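Local coordinates for protein TatD-related deoxyribonuclease (Thermotoga maritima, PDB 1J6O) that probably hydrolyses phosphodiester bonds in DNA as a metal-dependent nuclease of the TatD family, at residues 91-96 with 130-135; 209-214 with 238-243; 20-25 with 47-52. One frame throughout, in Å; residues are numbered along the deposited sequence.

Overall arrangement
The three contacts sample one parallel eight-stranded TIM barrel, in series along the chain: contact 3, then contact 1, then contact 2. Contact 3 joins the loop after strand 13-18 to the end of strand 41-47 and the loop after it. Contact 1 joins the turn after helix 85-92 to the end of helix 115-132, and contact 2 packs strand 209-211 against helix 233-244. Contacts 1 and 2 lie on opposite sides of the chain's centre, their centres about 28 Å apart. Contacts 1 and 3, about 19 Å apart between centres, touch, F92 CE2 lying 3.6 Å from L51 O. Contact 3 borders the predicted metal ligands H17 and H19, and segment 209-214 runs on to D214; contact 1 is outer packing.

Contact 1: residues 91-96 with 130-135; sequences KFAKDE and GKLNLP
A93 meets L132 and L134 through methyl groups alone, and no hydrogen bond crosses between 91-96 and 130-135. The side chain of L132 can be followed outward. Its CB is directed at the other segment but stays 5.5 Å from A93 CB, too far for contact. CG is still 5.0 Å from that same A93 CB, so the branch point does not touch either. The torsion chi1 of -53° sets CG opposite the carbonyl carbon, and from there the two methyls part. CD1 turns in and reaches A93 CB at 3.6 Å, whereas CD2 ends 5.4 Å from A93 CB and contributes nothing to the pair. L134 sends a second methyl to the same target, its CD1 lying 4.2 Å from A93 CB. The two leucine methyls also meet each other, L132 CD1 to L134 CD1 being 4.0 Å, which completes a triangle of three methyl groups.

The backbone turns on both sides set up this convergence. N133, with a positive phi of 62°, is the C-prime residue of a Schellman motif that ends helix 115-132, and the reversal brings L134 round beside L132. On the other segment, a type I turn from F92 to D95, closed by D95 N to F92 O at 2.9 Å, presents A93 CB toward the leucines. The same segments are also tied to their surroundings by salt bridges, K131 to E90 and D95 to K62. Strand 98-107 lies on the inner side, where A93 touches V98 and L134 touches I101. The turn that follows helix 85-92 thus packs on the end of helix 115-132 and the loop after it, at the barrel end away from the predicted metal site, an arrangement characteristic of the outer layer of the TIM-barrel fold.

Contact 2: residues 209-214 with 238-243; sequences IVLETD and ETISQV
Side chains of I209 and L211 meet I240 where the eighth strand of the TIM barrel, 209-211, is covered by helix 233-244. The interaction across the two segments is wholly apolar. I240 points at the strand, with CG1 opposite its carbonyl carbon (chi1 -66°), and an extended chi2 carries CD1 outward to 3.7 Å from L211 CD2. The L211 and I240 side chains cross obliquely, with those two methyls as the nearest pair. I209 comes in from the start of the strand, its CD1 4.2 Å from I240 CG2 and 4.3 Å from I240 CD1. I240 thus uses both of its branches, and I209 and L211 share it between them. V210, between them in sequence, directs its side chain away from the helix, as the alternation of a strand requires. V251 of helix 248-264 also packs on I240.

Polar interactions stay within each segment or run to other parts of the fold. L211 pairs with T16 of strand 13-18, joining the last strand to the first and so closing the barrel. Beyond the strand, D214 is a predicted ligand of one divalent metal ion, and E212 holds H164, predicted to bind the other. Within the helix, E238 O accepts Q242 N at 3.0 Å and also S241 OG at 2.6 Å, the hydroxyl arriving 25° out of the carbonyl plane with a C=O...OG angle of 122°.

Contact 3: residues 20-25 with 47-52; sequences LHFHQF and VGVNLE
This contact belongs to the C-terminal end of the TIM-barrel strands, where the predicted metal ligands lie and where such enzymes carry their active sites. The loop after strand 13-18, which begins with the predicted ligand H19 and follows H17 near the end of the strand, faces the end of strand 41-47 and the loop after it. H21 and F22 carry the first segment, and V47, G48 and V49 the second. The H21 imidazole turns its edge to the backbone: CE1 lies 3.3 Å from V47 O, which sits near the ring plane, a geometry consistent with a weak C-H...O interaction. With chi1 at 58°, CG sits between the backbone N and the carbonyl carbon, which carries the ring toward 47-52. V47 O also accepts a hydrogen bond from H19 ND1, so two histidines converge on one carbonyl oxygen.

The polar end of H21 is satisfied by D53, whose OD2 bonds to H21 NE2 and also to V49 N. One carboxylate oxygen therefore ties the imidazole to the chain just past G48, whose CA stands 4.4 Å from H21 NE2. N50, at the N-cap of helix 51-61, bonds through OD1 to D53 N, which probably helps to position that shared aspartate.

F22 adds the apolar half of the contact. Its ring stacks on that of H19, while CD1 lies 3.7 Å above the plane of the H21 ring, offset toward the rim. The far corner of the phenyl group then meets the second segment with its edge: F22 CZ is 4.2 Å from V49 CG1, which lies near the plane of the ring.

Contact 1: residues 91-96 with 130-135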
loop_
_atom_site.group_PDB
_atom_site.type_symbol
_atom_site.label_atom_id
_atom_site.label_comp_id
_atom_site.label_asym_id
_atom_site.label_seq_id
_atom_site.Cartn_x
_atom_site.Cartn_y
_atom_site.Cartn_z
ATOM N N LYS A 91 -1.355 18.453 8.677
ATOM C CA LYS A 91 -0.614 18.693 9.916
ATOM C C LYS A 91 0.215 17.440 10.268
ATOM O O LYS A 91 1.342 17.535 10.759
ATOM C CB LYS A 91 -1.566 18.977 11.074
ATOM C CG LYS A 91 -0.842 19.037 12.434
ATOM C CD LYS A 91 -1.776 19.179 13.625
ATOM C CE LYS A 91 -0.987 19.152 14.953
ATOM N NZ LYS A 91 -1.854 19.357 16.172
ATOM N N PHE A 92 -0.355 16.268 10.033
ATOM C CA PHE A 92 0.361 15.035 10.332
ATOM C C PHE A 92 1.579 14.951 9.421
ATOM O O PHE A 92 2.692 14.610 9.854
ATOM C CB PHE A 92 -0.494 13.788 10.019
ATOM C CG PHE A 92 -1.617 13.511 10.988
ATOM C CD1 PHE A 92 -1.571 13.955 12.303
ATOM C CD2 PHE A 92 -2.704 12.732 10.580
ATOM C CE1 PHE A 92 -2.606 13.624 13.212
ATOM C CE2 PHE A 92 -3.728 12.396 11.470
ATOM C CZ PHE A 92 -3.675 12.849 12.799
ATOM N N ALA A 93 1.346 15.249 8.151
ATOM C CA ALA A 93 2.388 15.193 7.151
ATOM C C ALA A 93 3.561 16.120 7.390
ATOM O O ALA A 93 4.547 16.058 6.665
ATOM C CB ALA A 93 1.784 15.400 5.747
ATOM N N LYS A 94 3.478 16.973 8.409
ATOM C CA LYS A 94 4.599 17.860 8.668
ATOM C C LYS A 94 5.708 16.956 9.206
ATOM O O LYS A 94 6.886 17.254 9.019
ATOM C CB LYS A 94 4.257 18.929 9.716
ATOM C CG LYS A 94 3.209 19.929 9.277
ATOM C CD LYS A 94 3.598 20.682 8.006
ATOM C CE LYS A 94 4.740 21.669 8.240
ATOM N NZ LYS A 94 4.852 22.638 7.111
ATOM N N ASP A 95 5.326 15.849 9.852
ATOM C CA ASP A 95 6.304 14.899 10.415
ATOM C C ASP A 95 7.070 14.207 9.276
ATOM O O ASP A 95 6.464 13.714 8.316
ATOM C CB ASP A 95 5.589 13.843 11.272
ATOM C CG ASP A 95 6.530 13.142 12.234
ATOM O OD1 ASP A 95 7.377 12.345 11.771
ATOM O OD2 ASP A 95 6.428 13.401 13.455
ATOM N N GLU A 96 8.398 14.158 9.382
ATOM C CA GLU A 96 9.211 13.525 8.335
ATOM C C GLU A 96 8.942 12.027 8.150
ATOM O O GLU A 96 9.274 11.456 7.113
ATOM C CB GLU A 96 10.703 13.722 8.612
ATOM C CG GLU A 96 11.146 13.236 9.981
ATOM N N GLY A 130 -0.817 16.011 -4.160
ATOM C CA GLY A 130 -0.202 16.814 -5.207
ATOM C C GLY A 130 0.467 18.031 -4.574
ATOM O O GLY A 130 1.623 18.383 -4.880
ATOM N N LYS A 131 -0.253 18.676 -3.664
ATOM C CA LYS A 131 0.270 19.844 -2.989
ATOM C C LYS A 131 1.564 19.569 -2.201
ATOM O O LYS A 131 2.538 20.332 -2.264
ATOM C CB LYS A 131 -0.806 20.380 -2.042
ATOM C CG LYS A 131 -0.357 21.548 -1.170
ATOM C CD LYS A 131 -1.506 22.007 -0.271
ATOM C CE LYS A 131 -1.066 23.024 0.774
ATOM N NZ LYS A 131 -2.135 23.240 1.804
ATOM N N LEU A 132 1.567 18.471 -1.457
ATOM C CA LEU A 132 2.727 18.098 -0.644
ATOM C C LEU A 132 3.778 17.305 -1.400
ATOM O O LEU A 132 4.864 17.049 -0.883
ATOM C CB LEU A 132 2.253 17.296 0.577
ATOM C CG LEU A 132 1.149 17.909 1.471
ATOM C CD1 LEU A 132 0.804 16.922 2.629
ATOM C CD2 LEU A 132 1.610 19.259 2.036
ATOM N N ASN A 133 3.447 16.931 -2.629
ATOM C CA ASN A 133 4.323 16.164 -3.475
ATOM C C ASN A 133 4.640 14.798 -2.858
ATOM O O ASN A 133 5.766 14.306 -2.939
ATOM C CB ASN A 133 5.602 16.931 -3.743
ATOM C CG ASN A 133 6.255 16.494 -5.009
ATOM O OD1 ASN A 133 5.615 15.865 -5.863
ATOM N ND2 ASN A 133 7.535 16.825 -5.163
ATOM N N LEU A 134 3.644 14.206 -2.208
ATOM C CA LEU A 134 3.790 12.887 -1.576
ATOM C C LEU A 134 3.061 11.859 -2.451
ATOM O O LEU A 134 2.032 12.165 -3.052
ATOM C CB LEU A 134 3.144 12.879 -0.184
ATOM C CG LEU A 134 3.848 13.634 0.941
ATOM C CD1 LEU A 134 2.980 13.576 2.211
ATOM C CD2 LEU A 134 5.254 13.030 1.197
ATOM N N PRO A 135 3.599 10.631 -2.549
ATOM C CA PRO A 135 2.981 9.575 -3.352
ATOM C C PRO A 135 1.689 9.135 -2.681
ATOM O O PRO A 135 1.504 9.328 -1.476
ATOM C CB PRO A 135 4.058 8.482 -3.373
ATOM C CG PRO A 135 4.753 8.657 -2.105
ATOM C CD PRO A 135 4.891 10.177 -1.997
#

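Contact 2: residues 209-214 with 238-243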
loop_
_atom_site.group_PDB
_atom_site.type_symbol
_atom_site.label_atom_id
_atom_site.label_comp_id
_atom_site.label_asym_id
_atom_site.label_seq_id
_atom_site.Cartn_x
_atom_site.Cartn_y
_atom_site.Cartn_z
ATOM N N ILE A 209 6.065 -3.473 -9.866
ATOM C CA ILE A 209 5.402 -3.986 -8.678
ATOM C C ILE A 209 6.167 -3.815 -7.369
ATOM O O ILE A 209 7.389 -3.722 -7.360
ATOM C CB ILE A 209 5.131 -5.493 -8.820
ATOM C CG1 ILE A 209 6.445 -6.227 -9.014
ATOM C CG2 ILE A 209 4.232 -5.783 -10.045
ATOM C CD1 ILE A 209 6.324 -7.734 -8.966
ATOM N N VAL A 210 5.422 -3.728 -6.266
ATOM C CA VAL A 210 6.035 -3.611 -4.955
ATOM C C VAL A 210 5.296 -4.676 -4.152
ATOM O O VAL A 210 4.206 -5.116 -4.549
ATOM C CB VAL A 210 5.857 -2.254 -4.274
ATOM C CG1 VAL A 210 6.796 -1.241 -4.910
ATOM C CG2 VAL A 210 4.376 -1.833 -4.319
ATOM N N LEU A 211 5.893 -5.122 -3.054
ATOM C CA LEU A 211 5.263 -6.148 -2.224
ATOM C C LEU A 211 4.495 -5.515 -1.079
ATOM O O LEU A 211 4.748 -4.361 -0.695
ATOM C CB LEU A 211 6.330 -7.034 -1.589
ATOM C CG LEU A 211 7.437 -7.589 -2.477
ATOM C CD1 LEU A 211 8.565 -8.099 -1.577
ATOM C CD2 LEU A 211 6.883 -8.717 -3.359
ATOM N N GLU A 212 3.541 -6.261 -0.538
ATOM C CA GLU A 212 2.784 -5.743 0.578
ATOM C C GLU A 212 2.122 -6.924 1.272
ATOM O O GLU A 212 2.000 -8.011 0.688
ATOM C CB GLU A 212 1.710 -4.772 0.105
ATOM C CG GLU A 212 0.480 -5.455 -0.511
ATOM C CD GLU A 212 -0.592 -4.445 -0.853
ATOM O OE1 GLU A 212 -0.383 -3.721 -1.839
ATOM O OE2 GLU A 212 -1.616 -4.352 -0.119
ATOM N N THR A 213 1.751 -6.728 2.535
ATOM C CA THR A 213 1.084 -7.782 3.275
ATOM C C THR A 213 -0.333 -7.337 3.606
ATOM O O THR A 213 -1.240 -8.163 3.659
ATOM C CB THR A 213 1.713 -8.072 4.668
ATOM O OG1 THR A 213 1.690 -6.867 5.459
ATOM C CG2 THR A 213 3.128 -8.598 4.540
ATOM N N ASP A 214 -0.528 -6.034 3.802
ATOM C CA ASP A 214 -1.823 -5.494 4.171
ATOM C C ASP A 214 -2.120 -6.144 5.550
ATOM O O ASP A 214 -3.278 -6.308 5.949
ATOM C CB ASP A 214 -2.916 -5.857 3.151
ATOM C CG ASP A 214 -4.171 -4.995 3.311
ATOM O OD1 ASP A 214 -4.100 -3.912 3.959
ATOM O OD2 ASP A 214 -5.233 -5.399 2.773
ATOM N N GLU A 238 8.355 -15.749 -3.107
ATOM C CA GLU A 238 8.546 -17.090 -3.648
ATOM C C GLU A 238 7.636 -17.306 -4.841
ATOM O O GLU A 238 8.093 -17.690 -5.922
ATOM C CB GLU A 238 8.259 -18.128 -2.572
ATOM C CG GLU A 238 8.242 -19.554 -3.057
ATOM C CD GLU A 238 8.165 -20.522 -1.891
ATOM O OE1 GLU A 238 7.346 -20.273 -0.974
ATOM O OE2 GLU A 238 8.921 -21.522 -1.896
ATOM N N THR A 239 6.350 -17.038 -4.668
ATOM C CA THR A 239 5.414 -17.218 -5.769
ATOM C C THR A 239 5.769 -16.335 -6.959
ATOM O O THR A 239 5.785 -16.807 -8.108
ATOM C CB THR A 239 3.953 -16.941 -5.309
ATOM O OG1 THR A 239 3.566 -17.942 -4.355
ATOM C CG2 THR A 239 2.978 -16.966 -6.484
ATOM N N ILE A 240 6.054 -15.056 -6.704
ATOM C CA ILE A 240 6.396 -14.158 -7.804
ATOM C C ILE A 240 7.600 -14.664 -8.568
ATOM O O ILE A 240 7.604 -14.643 -9.802
ATOM C CB ILE A 240 6.666 -12.726 -7.301
ATOM C CG1 ILE A 240 5.356 -12.139 -6.748
ATOM C CG2 ILE A 240 7.228 -11.845 -8.433
ATOM C CD1 ILE A 240 5.540 -10.766 -6.083
ATOM N N SER A 241 8.615 -15.121 -7.848
ATOM C CA SER A 241 9.816 -15.631 -8.501
ATOM C C SER A 241 9.495 -16.870 -9.349
ATOM O O SER A 241 10.020 -17.045 -10.460
ATOM C CB SER A 241 10.883 -15.972 -7.454
ATOM O OG SER A 241 10.540 -17.127 -6.697
ATOM N N GLN A 242 8.609 -17.722 -8.853
ATOM C CA GLN A 242 8.272 -18.921 -9.607
ATOM C C GLN A 242 7.469 -18.589 -10.853
ATOM O O GLN A 242 7.716 -19.124 -11.938
ATOM C CB GLN A 242 7.501 -19.886 -8.712
ATOM C CG GLN A 242 8.314 -20.263 -7.498
ATOM C CD GLN A 242 7.555 -21.088 -6.508
ATOM O OE1 GLN A 242 6.328 -20.979 -6.394
ATOM N NE2 GLN A 242 8.277 -21.914 -5.760
ATOM N N VAL A 243 6.510 -17.687 -10.709
ATOM C CA VAL A 243 5.693 -17.315 -11.855
ATOM C C VAL A 243 6.499 -16.605 -12.946
ATOM O O VAL A 243 6.201 -16.747 -14.145
ATOM C CB VAL A 243 4.508 -16.416 -11.417
ATOM C CG1 VAL A 243 3.908 -15.696 -12.633
ATOM C CG2 VAL A 243 3.424 -17.269 -10.724
#

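Contact 3: residues 20-25 with 47-52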
loop_
_atom_site.group_PDB
_atom_site.type_symbol
_atom_site.label_atom_id
_atom_site.label_comp_id
_atom_site.label_asym_id
_atom_site.label_seq_id
_atom_site.Cartn_x
_atom_site.Cartn_y
_atom_site.Cartn_z
ATOM N N LEU A 20 0.324 -2.233 11.446
ATOM C CA LEU A 20 0.870 -2.793 12.681
ATOM C C LEU A 20 0.261 -2.245 13.953
ATOM O O LEU A 20 0.382 -2.858 15.027
ATOM C CB LEU A 20 2.394 -2.614 12.682
ATOM C CG LEU A 20 3.110 -3.455 11.613
ATOM C CD1 LEU A 20 4.547 -2.929 11.362
ATOM C CD2 LEU A 20 3.139 -4.904 12.072
ATOM N N HIS A 21 -0.408 -1.110 13.821
ATOM C CA HIS A 21 -1.044 -0.469 14.960
ATOM C C HIS A 21 -2.445 -1.008 15.236
ATOM O O HIS A 21 -3.078 -0.584 16.211
ATOM C CB HIS A 21 -1.088 1.050 14.763
ATOM C CG HIS A 21 -1.799 1.469 13.518
ATOM N ND1 HIS A 21 -1.367 1.101 12.256
ATOM C CD2 HIS A 21 -2.970 2.134 13.344
ATOM C CE1 HIS A 21 -2.247 1.515 11.359
ATOM N NE2 HIS A 21 -3.231 2.142 11.994
ATOM N N PHE A 22 -2.943 -1.923 14.399
ATOM C CA PHE A 22 -4.267 -2.483 14.614
ATOM C C PHE A 22 -4.222 -3.348 15.867
ATOM O O PHE A 22 -3.143 -3.842 16.263
ATOM C CB PHE A 22 -4.724 -3.308 13.417
ATOM C CG PHE A 22 -5.215 -2.477 12.249
ATOM C CD1 PHE A 22 -5.052 -1.087 12.224
ATOM C CD2 PHE A 22 -5.898 -3.090 11.190
ATOM C CE1 PHE A 22 -5.568 -0.314 11.160
ATOM C CE2 PHE A 22 -6.413 -2.311 10.123
ATOM C CZ PHE A 22 -6.244 -0.933 10.121
ATOM N N HIS A 23 -5.383 -3.528 16.496
ATOM C CA HIS A 23 -5.446 -4.326 17.714
ATOM C C HIS A 23 -4.985 -5.785 17.611
ATOM O O HIS A 23 -4.646 -6.398 18.636
ATOM C CB HIS A 23 -6.863 -4.235 18.313
ATOM C CG HIS A 23 -7.857 -5.160 17.690
ATOM N ND1 HIS A 23 -7.932 -6.501 18.007
ATOM C CD2 HIS A 23 -8.843 -4.932 16.788
ATOM C CE1 HIS A 23 -8.922 -7.058 17.328
ATOM N NE2 HIS A 23 -9.492 -6.128 16.583
ATOM N N GLN A 24 -4.975 -6.352 16.409
ATOM C CA GLN A 24 -4.537 -7.736 16.257
ATOM C C GLN A 24 -3.042 -7.895 16.604
ATOM O O GLN A 24 -2.549 -8.991 16.768
ATOM C CB GLN A 24 -4.796 -8.246 14.830
ATOM C CG GLN A 24 -6.270 -8.513 14.532
ATOM C CD GLN A 24 -7.010 -7.274 14.115
ATOM O OE1 GLN A 24 -6.436 -6.191 14.026
ATOM N NE2 GLN A 24 -8.304 -7.423 13.847
ATOM N N PHE A 25 -2.331 -6.791 16.743
ATOM C CA PHE A 25 -0.907 -6.844 17.074
ATOM C C PHE A 25 -0.657 -6.339 18.500
ATOM O O PHE A 25 0.492 -6.126 18.874
ATOM C CB PHE A 25 -0.114 -5.943 16.128
ATOM C CG PHE A 25 0.061 -6.518 14.763
ATOM C CD1 PHE A 25 0.952 -7.575 14.558
ATOM C CD2 PHE A 25 -0.724 -6.072 13.711
ATOM C CE1 PHE A 25 1.045 -8.202 13.283
ATOM C CE2 PHE A 25 -0.649 -6.668 12.447
ATOM C CZ PHE A 25 0.241 -7.744 12.227
ATOM N N VAL A 47 0.247 2.142 7.194
ATOM C CA VAL A 47 -0.888 2.917 6.746
ATOM C C VAL A 47 -2.086 3.177 7.645
ATOM O O VAL A 47 -2.658 2.242 8.191
ATOM C CB VAL A 47 -1.419 2.221 5.453
ATOM C CG1 VAL A 47 -2.363 3.126 4.722
ATOM C CG2 VAL A 47 -0.231 1.843 4.527
ATOM N N GLY A 48 -2.511 4.433 7.693
ATOM C CA GLY A 48 -3.671 4.807 8.513
ATOM C C GLY A 48 -4.956 4.711 7.711
ATOM O O GLY A 48 -4.900 4.744 6.473
ATOM N N VAL A 49 -6.112 4.551 8.376
ATOM C CA VAL A 49 -7.375 4.457 7.619
ATOM C C VAL A 49 -8.409 5.564 7.914
ATOM O O VAL A 49 -9.488 5.600 7.307
ATOM C CB VAL A 49 -8.042 3.051 7.756
ATOM C CG1 VAL A 49 -7.087 1.984 7.153
ATOM C CG2 VAL A 49 -8.356 2.721 9.217
ATOM N N ASN A 50 -8.071 6.461 8.840
ATOM C CA ASN A 50 -8.944 7.575 9.192
ATOM C C ASN A 50 -8.111 8.503 10.053
ATOM O O ASN A 50 -6.938 8.232 10.290
ATOM C CB ASN A 50 -10.246 7.129 9.884
ATOM C CG ASN A 50 -10.018 6.355 11.171
ATOM O OD1 ASN A 50 -9.286 6.783 12.056
ATOM N ND2 ASN A 50 -10.685 5.219 11.283
ATOM N N LEU A 51 -8.667 9.612 10.497
ATOM C CA LEU A 51 -7.878 10.521 11.310
ATOM C C LEU A 51 -7.314 9.943 12.602
ATOM O O LEU A 51 -6.119 10.099 12.880
ATOM C CB LEU A 51 -8.689 11.797 11.626
ATOM C CG LEU A 51 -8.515 13.034 10.732
ATOM C CD1 LEU A 51 -8.146 12.659 9.336
ATOM C CD2 LEU A 51 -9.799 13.897 10.782
ATOM N N GLU A 52 -8.153 9.293 13.401
ATOM C CA GLU A 52 -7.671 8.726 14.665
ATOM C C GLU A 52 -6.661 7.611 14.430
ATOM O O GLU A 52 -5.653 7.493 15.135
ATOM C CB GLU A 52 -8.830 8.150 15.484
ATOM C CG GLU A 52 -9.855 9.161 15.962
ATOM C CD GLU A 52 -10.551 9.878 14.817
ATOM O OE1 GLU A 52 -11.010 9.198 13.859
ATOM O OE2 GLU A 52 -10.640 11.126 14.886
#